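Local coordinates for protein carboxynorspermidine decarboxylase (Campylobacter jejuni subsp. jejuni 81116, PDB 3N29) that probably decarboxylates carboxynorspermidine to norspermidine with pyridoxal 5'-phosphate as cofactor, and binds the product norspermidine in this crystal, at residues I42-Y47 against I297-S302; P313-S316 against R322-A325; L394-L397 against L403-I406. All coordinates share one frame; numbering follows the deposited sequence.

Interaction 1: I42-Y47 against I297-S302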
ATOM      1  N   ILE A  42     -19.112  11.219 -14.423  1.00 44.40           N
ATOM      2  CA  ILE A  42     -18.649  10.677 -13.144  1.00 40.15           C
ATOM      3  C   ILE A  42     -17.647  11.547 -12.385  1.00 37.02           C
ATOM      4  O   ILE A  42     -16.941  12.296 -12.954  1.00 36.20           O
ATOM      5  CB  ILE A  42     -18.141   9.240 -13.287  1.00 39.73           C
ATOM      6  CG1 ILE A  42     -16.878   9.159 -14.110  1.00 37.48           C
ATOM      7  CG2 ILE A  42     -19.226   8.344 -13.956  1.00 40.17           C
ATOM      8  CD1 ILE A  42     -16.088   7.947 -13.797  1.00 31.27           C
ATOM      9  N   GLN A  43     -17.702  11.488 -11.070  1.00 34.02           N
ATOM     10  CA  GLN A  43     -16.661  12.030 -10.232  1.00 33.60           C
ATOM     11  C   GLN A  43     -15.486  11.052 -10.515  1.00 29.89           C
ATOM     12  O   GLN A  43     -15.680   9.814 -10.506  1.00 25.75           O
ATOM     13  CB  GLN A  43     -17.084  11.916  -8.755  1.00 34.81           C
ATOM     14  CG  GLN A  43     -16.605  12.985  -7.670  1.00 41.92           C
ATOM     15  CD  GLN A  43     -15.163  12.816  -7.111  1.00 46.97           C
ATOM     16  OE1 GLN A  43     -14.769  11.753  -6.550  1.00 47.66           O
ATOM     17  NE2 GLN A  43     -14.379  13.920  -7.204  1.00 47.55           N
ATOM     18  N   THR A  44     -14.290  11.593 -10.714  1.00 24.99           N
ATOM     19  CA  THR A  44     -13.090  10.740 -10.855  1.00 23.98           C
ATOM     20  C   THR A  44     -12.246  11.014  -9.656  1.00 21.62           C
ATOM     21  O   THR A  44     -12.366  12.061  -9.060  1.00 22.20           O
ATOM     22  CB  THR A  44     -12.281  11.047 -12.153  1.00 25.27           C
ATOM     23  OG1 THR A  44     -12.037  12.466 -12.210  1.00 26.57           O
ATOM     24  CG2 THR A  44     -13.071  10.567 -13.387  1.00 24.14           C
ATOM     25  N   PRO A  45     -11.430  10.057  -9.250  1.00 20.37           N
ATOM     26  CA  PRO A  45     -11.281   8.788  -9.929  1.00 18.13           C
ATOM     27  C   PRO A  45     -12.273   7.744  -9.494  1.00 20.17           C
ATOM     28  O   PRO A  45     -12.969   7.913  -8.431  1.00 17.67           O
ATOM     29  CB  PRO A  45      -9.859   8.350  -9.534  1.00 18.50           C
ATOM     30  CG  PRO A  45      -9.700   8.957  -8.146  1.00 18.29           C
ATOM     31  CD  PRO A  45     -10.448  10.244  -8.185  1.00 20.73           C
ATOM     32  N   ALA A  46     -12.377   6.673 -10.284  1.00 18.76           N
ATOM     33  CA  ALA A  46     -13.334   5.623  -9.932  1.00 18.83           C
ATOM     34  C   ALA A  46     -12.843   4.278 -10.481  1.00 17.10           C
ATOM     35  O   ALA A  46     -12.432   4.193 -11.616  1.00 19.86           O
ATOM     36  CB  ALA A  46     -14.826   5.968 -10.511  1.00 17.01           C
ATOM     37  N   TYR A  47     -12.968   3.196  -9.731  1.00 17.52           N
ATOM     38  CA  TYR A  47     -12.788   1.884 -10.304  1.00 17.60           C
ATOM     39  C   TYR A  47     -14.191   1.443 -10.810  1.00 18.28           C
ATOM     40  O   TYR A  47     -15.143   1.495 -10.015  1.00 18.25           O
ATOM     41  CB  TYR A  47     -12.351   0.847  -9.273  1.00 17.10           C
ATOM     42  CG  TYR A  47     -11.022   1.092  -8.530  1.00 18.24           C
ATOM     43  CD1 TYR A  47      -9.842   0.658  -9.053  1.00 20.32           C
ATOM     44  CD2 TYR A  47     -10.987   1.791  -7.324  1.00 15.86           C
ATOM     45  CE1 TYR A  47      -8.654   0.868  -8.390  1.00 20.59           C
ATOM     46  CE2 TYR A  47      -9.798   1.983  -6.652  1.00 19.64           C
ATOM     47  CZ  TYR A  47      -8.619   1.570  -7.216  1.00 18.61           C
ATOM     48  OH  TYR A  47      -7.404   1.714  -6.501  1.00 20.37           O
ATOM     49  N   ILE A 297      -0.904  15.475 -15.368  1.00  2.00           N
ATOM     50  CA  ILE A 297      -1.056  15.168 -13.954  1.00  2.00           C
ATOM     51  C   ILE A 297      -2.523  14.782 -13.737  1.00  2.00           C
ATOM     52  O   ILE A 297      -3.417  15.586 -13.996  1.00  2.00           O
ATOM     53  CB  ILE A 297      -0.718  16.349 -13.140  1.00  2.00           C
ATOM     54  CG1 ILE A 297       0.738  16.776 -13.457  1.00  2.00           C
ATOM     55  CG2 ILE A 297      -0.906  16.043 -11.649  1.00  2.23           C
ATOM     56  CD1 ILE A 297       1.307  17.990 -12.601  1.00  3.12           C
ATOM     57  N   LEU A 298      -2.729  13.585 -13.281  1.00  2.00           N
ATOM     58  CA  LEU A 298      -4.050  13.021 -13.138  1.00  2.12           C
ATOM     59  C   LEU A 298      -4.547  13.107 -11.705  1.00  4.21           C
ATOM     60  O   LEU A 298      -3.740  13.285 -10.755  1.00  5.06           O
ATOM     61  CB  LEU A 298      -4.076  11.587 -13.575  1.00  3.00           C
ATOM     62  CG  LEU A 298      -3.382  11.324 -14.886  1.00  2.00           C
ATOM     63  CD1 LEU A 298      -3.483   9.849 -15.211  1.00  2.81           C
ATOM     64  CD2 LEU A 298      -3.868  12.287 -16.009  1.00  4.18           C
ATOM     65  N   ASP A 299      -5.846  12.786 -11.501  1.00  4.35           N
ATOM     66  CA  ASP A 299      -6.400  12.719 -10.124  1.00  5.78           C
ATOM     67  C   ASP A 299      -6.372  11.334  -9.502  1.00  6.64           C
ATOM     68  O   ASP A 299      -7.234  10.906  -8.686  1.00  6.49           O
ATOM     69  CB  ASP A 299      -7.805  13.383 -10.065  1.00  6.20           C
ATOM     70  CG  ASP A 299      -8.862  12.692 -10.950  1.00  5.16           C
ATOM     71  OD1 ASP A 299      -8.541  11.715 -11.599  1.00  4.26           O
ATOM     72  OD2 ASP A 299     -10.034  13.181 -10.970  1.00  9.18           O
ATOM     73  N   THR A 300      -5.353  10.569  -9.855  1.00  6.60           N
ATOM     74  CA  THR A 300      -5.181   9.260  -9.323  1.00  5.57           C
ATOM     75  C   THR A 300      -3.677   9.108  -9.087  1.00  7.70           C
ATOM     76  O   THR A 300      -2.893   9.995  -9.428  1.00  7.04           O
ATOM     77  CB  THR A 300      -5.747   8.132 -10.224  1.00  7.65           C
ATOM     78  OG1 THR A 300      -5.834   6.936  -9.473  1.00  8.99           O
ATOM     79  CG2 THR A 300      -4.859   7.801 -11.485  1.00  7.27           C
ATOM     80  N   SER A 301      -3.331   8.074  -8.374  1.00  7.16           N
ATOM     81  CA  SER A 301      -1.916   7.864  -7.953  1.00  9.23           C
ATOM     82  C   SER A 301      -1.524   6.426  -8.165  1.00  9.30           C
ATOM     83  O   SER A 301      -2.251   5.474  -7.797  1.00  9.28           O
ATOM     84  CB  SER A 301      -1.715   8.284  -6.511  1.00  8.80           C
ATOM     85  OG  SER A 301      -0.683   7.553  -5.888  1.00  8.02           O
ATOM     86  N   SER A 302      -0.346   6.227  -8.777  1.00  9.10           N
ATOM     87  CA  SER A 302       0.163   4.867  -8.939  1.00  9.66           C
ATOM     88  C   SER A 302       0.399   4.274  -7.577  1.00  8.84           C
ATOM     89  O   SER A 302      -0.089   3.161  -7.325  1.00  8.88           O
ATOM     90  CB  SER A 302       1.449   4.888  -9.816  1.00 10.28           C
ATOM     91  OG  SER A 302       2.380   5.753  -9.177  1.00 15.97           O
TER
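The carboxylate of D299 turns one face to the proline ring of P45, whose CD stands over it 4.0 Å from D299 CG, while T44 reaches the same carboxylate at OD2. This second contact is a hydrogen bond donated by T44 OG1 to D299 OD2, very short at 2.5 Å, and the two side chains cross at about a right angle. T44 places its hydroxyl between its own backbone N and carbonyl carbon (chi1 51°). The D299 main chain touches the ring as well: its carbonyl O lies 3.2 Å from P45 CG, beside the CG-CD bond. P45 follows a cis peptide bond, and its CB meets T300 CB at 4.2 Å; the T300 hydroxyl is bound to H305. In the beta domain of this barrel-fold decarboxylase, the contact joins the lead-in to strand 46-50 with the exit of strand 294-298, both antiparallel neighbours of strand 279-290. From that middle strand, S284 bonds D299 OD1 through its backbone N and T44 OG1 through its own OG. D299 OD2 also forms a salt bridge with K122 of the second subunit, consistent with a charged carboxylate.

Interaction 2: P313-S316 against R322-A325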
ATOM      1  N   PRO A 313       7.672  -4.166 -10.334  1.00 18.76           N
ATOM      2  CA  PRO A 313       6.807  -3.120 -10.847  1.00 18.28           C
ATOM      3  C   PRO A 313       6.213  -3.608 -12.203  1.00 18.17           C
ATOM      4  O   PRO A 313       6.638  -4.631 -12.709  1.00 14.32           O
ATOM      5  CB  PRO A 313       7.777  -1.907 -11.044  1.00 20.26           C
ATOM      6  CG  PRO A 313       9.183  -2.576 -11.303  1.00 20.69           C
ATOM      7  CD  PRO A 313       9.096  -3.996 -10.725  1.00 20.04           C
ATOM      8  N   TYR A 314       5.170  -2.954 -12.728  1.00 15.63           N
ATOM      9  CA  TYR A 314       4.713  -3.248 -14.092  1.00 15.96           C
ATOM     10  C   TYR A 314       4.030  -1.990 -14.561  1.00 14.00           C
ATOM     11  O   TYR A 314       3.775  -1.082 -13.760  1.00 13.39           O
ATOM     12  CB  TYR A 314       3.797  -4.515 -14.152  1.00 14.57           C
ATOM     13  CG  TYR A 314       2.325  -4.231 -13.777  1.00 16.04           C
ATOM     14  CD1 TYR A 314       1.406  -3.920 -14.762  1.00 19.95           C
ATOM     15  CD2 TYR A 314       1.876  -4.275 -12.437  1.00 18.20           C
ATOM     16  CE1 TYR A 314       0.011  -3.709 -14.471  1.00 18.83           C
ATOM     17  CE2 TYR A 314       0.509  -4.009 -12.118  1.00 23.18           C
ATOM     18  CZ  TYR A 314      -0.416  -3.701 -13.174  1.00 21.60           C
ATOM     19  OH  TYR A 314      -1.756  -3.405 -12.942  1.00 18.54           O
ATOM     20  N   THR A 315       3.697  -1.934 -15.831  1.00 12.60           N
ATOM     21  CA  THR A 315       3.101  -0.727 -16.389  1.00 13.07           C
ATOM     22  C   THR A 315       1.702  -1.037 -16.863  1.00 13.09           C
ATOM     23  O   THR A 315       1.511  -1.928 -17.663  1.00 12.81           O
ATOM     24  CB  THR A 315       3.995  -0.151 -17.568  1.00 16.26           C
ATOM     25  OG1 THR A 315       5.319   0.064 -17.092  1.00 13.31           O
ATOM     26  CG2 THR A 315       3.400   1.104 -18.195  1.00 13.75           C
ATOM     27  N   SER A 316       0.719  -0.261 -16.401  1.00 14.26           N
ATOM     28  CA  SER A 316      -0.642  -0.444 -16.878  1.00 14.26           C
ATOM     29  C   SER A 316      -0.822  -0.028 -18.310  1.00 14.57           C
ATOM     30  O   SER A 316      -0.267   0.982 -18.752  1.00 14.26           O
ATOM     31  CB  SER A 316      -1.605   0.333 -15.993  1.00 14.51           C
ATOM     32  OG  SER A 316      -2.971   0.106 -16.364  1.00 16.01           O
ATOM     33  N   ARG A 322      -0.679   3.662 -26.380  1.00 13.17           N
ATOM     34  CA  ARG A 322       0.346   2.626 -26.381  1.00 13.45           C
ATOM     35  C   ARG A 322       1.433   3.003 -25.401  1.00 12.46           C
ATOM     36  O   ARG A 322       1.828   4.145 -25.342  1.00 11.37           O
ATOM     37  CB  ARG A 322       0.973   2.405 -27.765  1.00 14.29           C
ATOM     38  CG  ARG A 322      -0.054   2.170 -28.916  1.00 20.09           C
ATOM     39  CD  ARG A 322       0.525   1.881 -30.326  1.00 19.40           C
ATOM     40  NE  ARG A 322       1.526   2.921 -30.658  1.00 19.88           N
ATOM     41  CZ  ARG A 322       2.835   2.838 -30.368  1.00 18.81           C
ATOM     42  NH1 ARG A 322       3.361   1.743 -29.813  1.00 20.64           N
ATOM     43  NH2 ARG A 322       3.616   3.839 -30.654  1.00 17.29           N
ATOM     44  N   ILE A 323       1.964   2.024 -24.697  1.00 11.98           N
ATOM     45  CA  ILE A 323       3.130   2.261 -23.785  1.00 11.71           C
ATOM     46  C   ILE A 323       4.383   2.515 -24.637  1.00 11.38           C
ATOM     47  O   ILE A 323       4.776   1.674 -25.496  1.00 11.44           O
ATOM     48  CB  ILE A 323       3.356   1.085 -22.827  1.00 10.78           C
ATOM     49  CG1 ILE A 323       2.152   0.852 -21.896  1.00 12.04           C
ATOM     50  CG2 ILE A 323       4.734   1.232 -22.076  1.00 10.80           C
ATOM     51  CD1 ILE A 323       2.156  -0.544 -21.282  1.00 11.66           C
ATOM     52  N   LEU A 324       5.032   3.657 -24.402  1.00 11.04           N
ATOM     53  CA  LEU A 324       6.332   3.981 -25.013  1.00 11.76           C
ATOM     54  C   LEU A 324       7.501   3.658 -24.054  1.00 11.51           C
ATOM     55  O   LEU A 324       8.520   3.210 -24.517  1.00 10.77           O
ATOM     56  CB  LEU A 324       6.442   5.452 -25.328  1.00 10.88           C
ATOM     57  CG  LEU A 324       5.415   5.938 -26.374  1.00 14.92           C
ATOM     58  CD1 LEU A 324       5.357   7.491 -26.347  1.00 12.76           C
ATOM     59  CD2 LEU A 324       5.687   5.437 -27.789  1.00 16.12           C
ATOM     60  N   ALA A 325       7.327   3.873 -22.739  1.00 11.68           N
ATOM     61  CA  ALA A 325       8.398   3.690 -21.772  1.00 12.15           C
ATOM     62  C   ALA A 325       7.769   3.568 -20.422  1.00 14.00           C
ATOM     63  O   ALA A 325       6.720   4.183 -20.159  1.00 12.28           O
ATOM     64  CB  ALA A 325       9.394   4.837 -21.775  1.00 12.15           C
TER
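Backbone spacing rules out strand pairing: the nearest CA atoms, those of T315 and I323, are 8.0 Å apart, and no hydrogen bond joins the loop segment 313-316 to strand segment 322-325. T315 is nevertheless extended, and its CB points at the strand, as that of I323 points at the loop. Contact is therefore made by side chains, and it is apolar. The methyl CG2 of T315 meets I323 CD1 at 3.7 Å and I323 CG1 at 3.9 Å, the two side chains lying alongside one another and running in opposite senses. At T315 a chi1 of -55° sets OG1 beside the backbone N and leaves CG2 anti to it, and this methyl, not the hydroxyl, makes the close approach to I323. I323 carries CD1 on an extended second torsion (chi2 161°), long enough to arrive also beside S316 O, 3.8 Å away. That carbonyl oxygen accepts a hydrogen bond from Y358 OH, and Y358 packs on both T315 and I323. S316 turns its CB away from the strand, and its OG bonds Q375. Beyond I323 the strand is irregular: L324 (psi -37°) and A325 both face E357 of strand 354-360. The result is a classic beta bulge in an antiparallel pair of the beta domain, with the connection from helix 307-311 packed against the strand residue just before the bulge.

Interaction 3: L394-L397 against L403-I406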
ATOM      1  N   LEU A 394     -15.959   3.154  -5.934  1.00  6.82           N
ATOM      2  CA  LEU A 394     -16.268   1.849  -6.523  1.00  7.69           C
ATOM      3  C   LEU A 394     -17.615   1.916  -7.227  1.00  6.58           C
ATOM      4  O   LEU A 394     -18.616   2.256  -6.619  1.00  6.63           O
ATOM      5  CB  LEU A 394     -16.260   0.800  -5.443  1.00  7.25           C
ATOM      6  CG  LEU A 394     -15.058   0.670  -4.509  1.00 10.98           C
ATOM      7  CD1 LEU A 394     -15.256  -0.629  -3.613  1.00 10.79           C
ATOM      8  CD2 LEU A 394     -13.726   0.730  -5.236  1.00 10.11           C
ATOM      9  N   MET A 395     -17.641   1.571  -8.504  1.00  6.28           N
ATOM     10  CA  MET A 395     -18.846   1.616  -9.301  1.00  6.27           C
ATOM     11  C   MET A 395     -18.985   0.339 -10.118  1.00  5.99           C
ATOM     12  O   MET A 395     -17.989  -0.360 -10.399  1.00  7.82           O
ATOM     13  CB  MET A 395     -18.800   2.836 -10.260  1.00  6.83           C
ATOM     14  CG  MET A 395     -18.515   4.227  -9.570  1.00  7.83           C
ATOM     15  SD  MET A 395     -18.679   5.627 -10.787  1.00  2.00           S
ATOM     16  CE  MET A 395     -20.392   5.962 -10.478  1.00 10.09           C
ATOM     17  N   LEU A 396     -20.211   0.073 -10.492  1.00  7.24           N
ATOM     18  CA  LEU A 396     -20.643  -1.092 -11.231  1.00  7.40           C
ATOM     19  C   LEU A 396     -21.373  -0.647 -12.466  1.00  8.32           C
ATOM     20  O   LEU A 396     -22.408  -0.016 -12.375  1.00  8.51           O
ATOM     21  CB  LEU A 396     -21.531  -1.987 -10.350  1.00  7.04           C
ATOM     22  CG  LEU A 396     -22.036  -3.227 -11.115  1.00 10.44           C
ATOM     23  CD1 LEU A 396     -20.898  -4.158 -11.363  1.00 14.11           C
ATOM     24  CD2 LEU A 396     -23.210  -3.924 -10.436  1.00 15.50           C
ATOM     25  N   LEU A 397     -20.875  -1.001 -13.651  1.00  8.11           N
ATOM     26  CA  LEU A 397     -21.622  -0.842 -14.876  1.00  8.26           C
ATOM     27  C   LEU A 397     -22.383  -2.129 -15.080  1.00  9.16           C
ATOM     28  O   LEU A 397     -21.810  -3.166 -15.382  1.00  9.67           O
ATOM     29  CB  LEU A 397     -20.691  -0.593 -16.077  1.00  8.59           C
ATOM     30  CG  LEU A 397     -21.346  -0.417 -17.444  1.00  9.96           C
ATOM     31  CD1 LEU A 397     -22.200   0.862 -17.429  1.00 14.18           C
ATOM     32  CD2 LEU A 397     -20.289  -0.353 -18.623  1.00 15.65           C
ATOM     33  N   LEU A 403     -24.742   2.717 -14.749  1.00 13.65           N
ATOM     34  CA  LEU A 403     -23.606   2.892 -13.829  1.00 13.46           C
ATOM     35  C   LEU A 403     -24.190   3.120 -12.450  1.00 12.80           C
ATOM     36  O   LEU A 403     -25.025   4.051 -12.272  1.00 13.47           O
ATOM     37  CB  LEU A 403     -22.803   4.112 -14.270  1.00 13.65           C
ATOM     38  CG  LEU A 403     -21.472   4.369 -13.593  1.00 17.66           C
ATOM     39  CD1 LEU A 403     -20.592   3.144 -13.834  1.00 15.39           C
ATOM     40  CD2 LEU A 403     -20.780   5.597 -14.194  1.00 17.20           C
ATOM     41  N   GLN A 404     -23.848   2.251 -11.517  1.00 11.03           N
ATOM     42  CA  GLN A 404     -24.292   2.312 -10.129  1.00  9.76           C
ATOM     43  C   GLN A 404     -23.093   2.643  -9.183  1.00  9.46           C
ATOM     44  O   GLN A 404     -22.000   2.120  -9.390  1.00 10.55           O
ATOM     45  CB  GLN A 404     -24.830   0.962  -9.732  1.00  9.46           C
ATOM     46  CG  GLN A 404     -26.113   0.527 -10.495  1.00  8.12           C
ATOM     47  CD  GLN A 404     -26.744  -0.705  -9.872  1.00 13.26           C
ATOM     48  OE1 GLN A 404     -26.958  -0.745  -8.664  1.00 11.20           O
ATOM     49  NE2 GLN A 404     -27.096  -1.699 -10.710  1.00  9.64           N
ATOM     50  N   MET A 405     -23.316   3.498  -8.198  1.00 10.12           N
ATOM     51  CA  MET A 405     -22.314   3.771  -7.147  1.00 11.60           C
ATOM     52  C   MET A 405     -22.425   2.656  -6.079  1.00 11.70           C
ATOM     53  O   MET A 405     -23.483   2.485  -5.434  1.00 14.21           O
ATOM     54  CB  MET A 405     -22.594   5.127  -6.497  1.00 11.19           C
ATOM     55  CG  MET A 405     -21.533   5.587  -5.483  1.00 14.43           C
ATOM     56  SD  MET A 405     -19.946   6.017  -6.245  1.00  4.86           S
ATOM     57  CE  MET A 405     -20.260   7.587  -6.834  1.00 19.20           C
ATOM     58  N   ILE A 406     -21.348   1.888  -5.924  1.00 12.23           N
ATOM     59  CA  ILE A 406     -21.219   0.839  -4.880  1.00 12.77           C
ATOM     60  C   ILE A 406     -20.666   1.404  -3.563  1.00 12.56           C
ATOM     61  O   ILE A 406     -21.278   1.237  -2.495  1.00 12.51           O
ATOM     62  CB  ILE A 406     -20.419  -0.389  -5.390  1.00 12.74           C
ATOM     63  CG1 ILE A 406     -21.027  -0.925  -6.710  1.00 13.72           C
ATOM     64  CG2 ILE A 406     -20.371  -1.475  -4.307  1.00 12.53           C
ATOM     65  CD1 ILE A 406     -22.580  -1.415  -6.603  1.00 15.67           C
TER
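Strands 394-397 and 403-405 run antiparallel, with 152° between their directions and axes 4.6 Å apart, in a register that pairs M395 with M405, L396 with Q404 and L397 with L403. L396 and Q404 form the hydrogen-bonded pair: L396 N reaches Q404 O at 2.9 Å, and Q404 N returns a bond of 2.8 Å to L396 O. A third bond, from I406 N to L394 O, is more bent (143° at the hydrogen) and falls at I406, where the chain turns a corner.

M395, L397, L403 and M405 share one face. The thioether of M395 carries that side, since the bend at its last torsion (chi3 92°) brings CE to 3.7 Å from L403 CG, while M405 CE approaches the same methyl at 4.0 Å. L403 CD1 lies 4.0 Å from M395 CB, so M395 is touched both by M405, its paired residue, and by L403, its diagonal neighbour. A46 and I48 of strand 46-50 add to this face, against M395 and L403 respectively. At the corner, I406 CG1 comes within 3.8 Å of L396 CB, and I406 CB packs on that of L394. Q404, on the face of L396, is exposed, and its NE2 bonds D398 OD2 in the connecting loop. Short, sequential and antiparallel, the two strands form a beta hairpin, whose first strand joins the beta-domain sheet by pairing in parallel with strand 46-50.

In the fold
Interactions 1 and 3 are neighbours, with centres 15 Å apart: Y47 O lies 2.9 Å from M395 N, a probable hydrogen bond between parallel strands 46-50 and 393-397, and Y47 CD2 packs 3.6 Å from L394 CD2. Interaction 2 touches neither. Its centre is 18 Å from that of interaction 1 and 27 Å from that of interaction 3, with nearest atoms about 8 and 15 Å away, although all three reach the same mixed sheet. The S316 side chain of interaction 2 is about 14 Å from a bound norspermidine, and Y314 packs on D308 of that pocket. Interactions 1 and 3 both reach the second subunit, the latter where L394 packs on its N418; no other chain touches interaction 2.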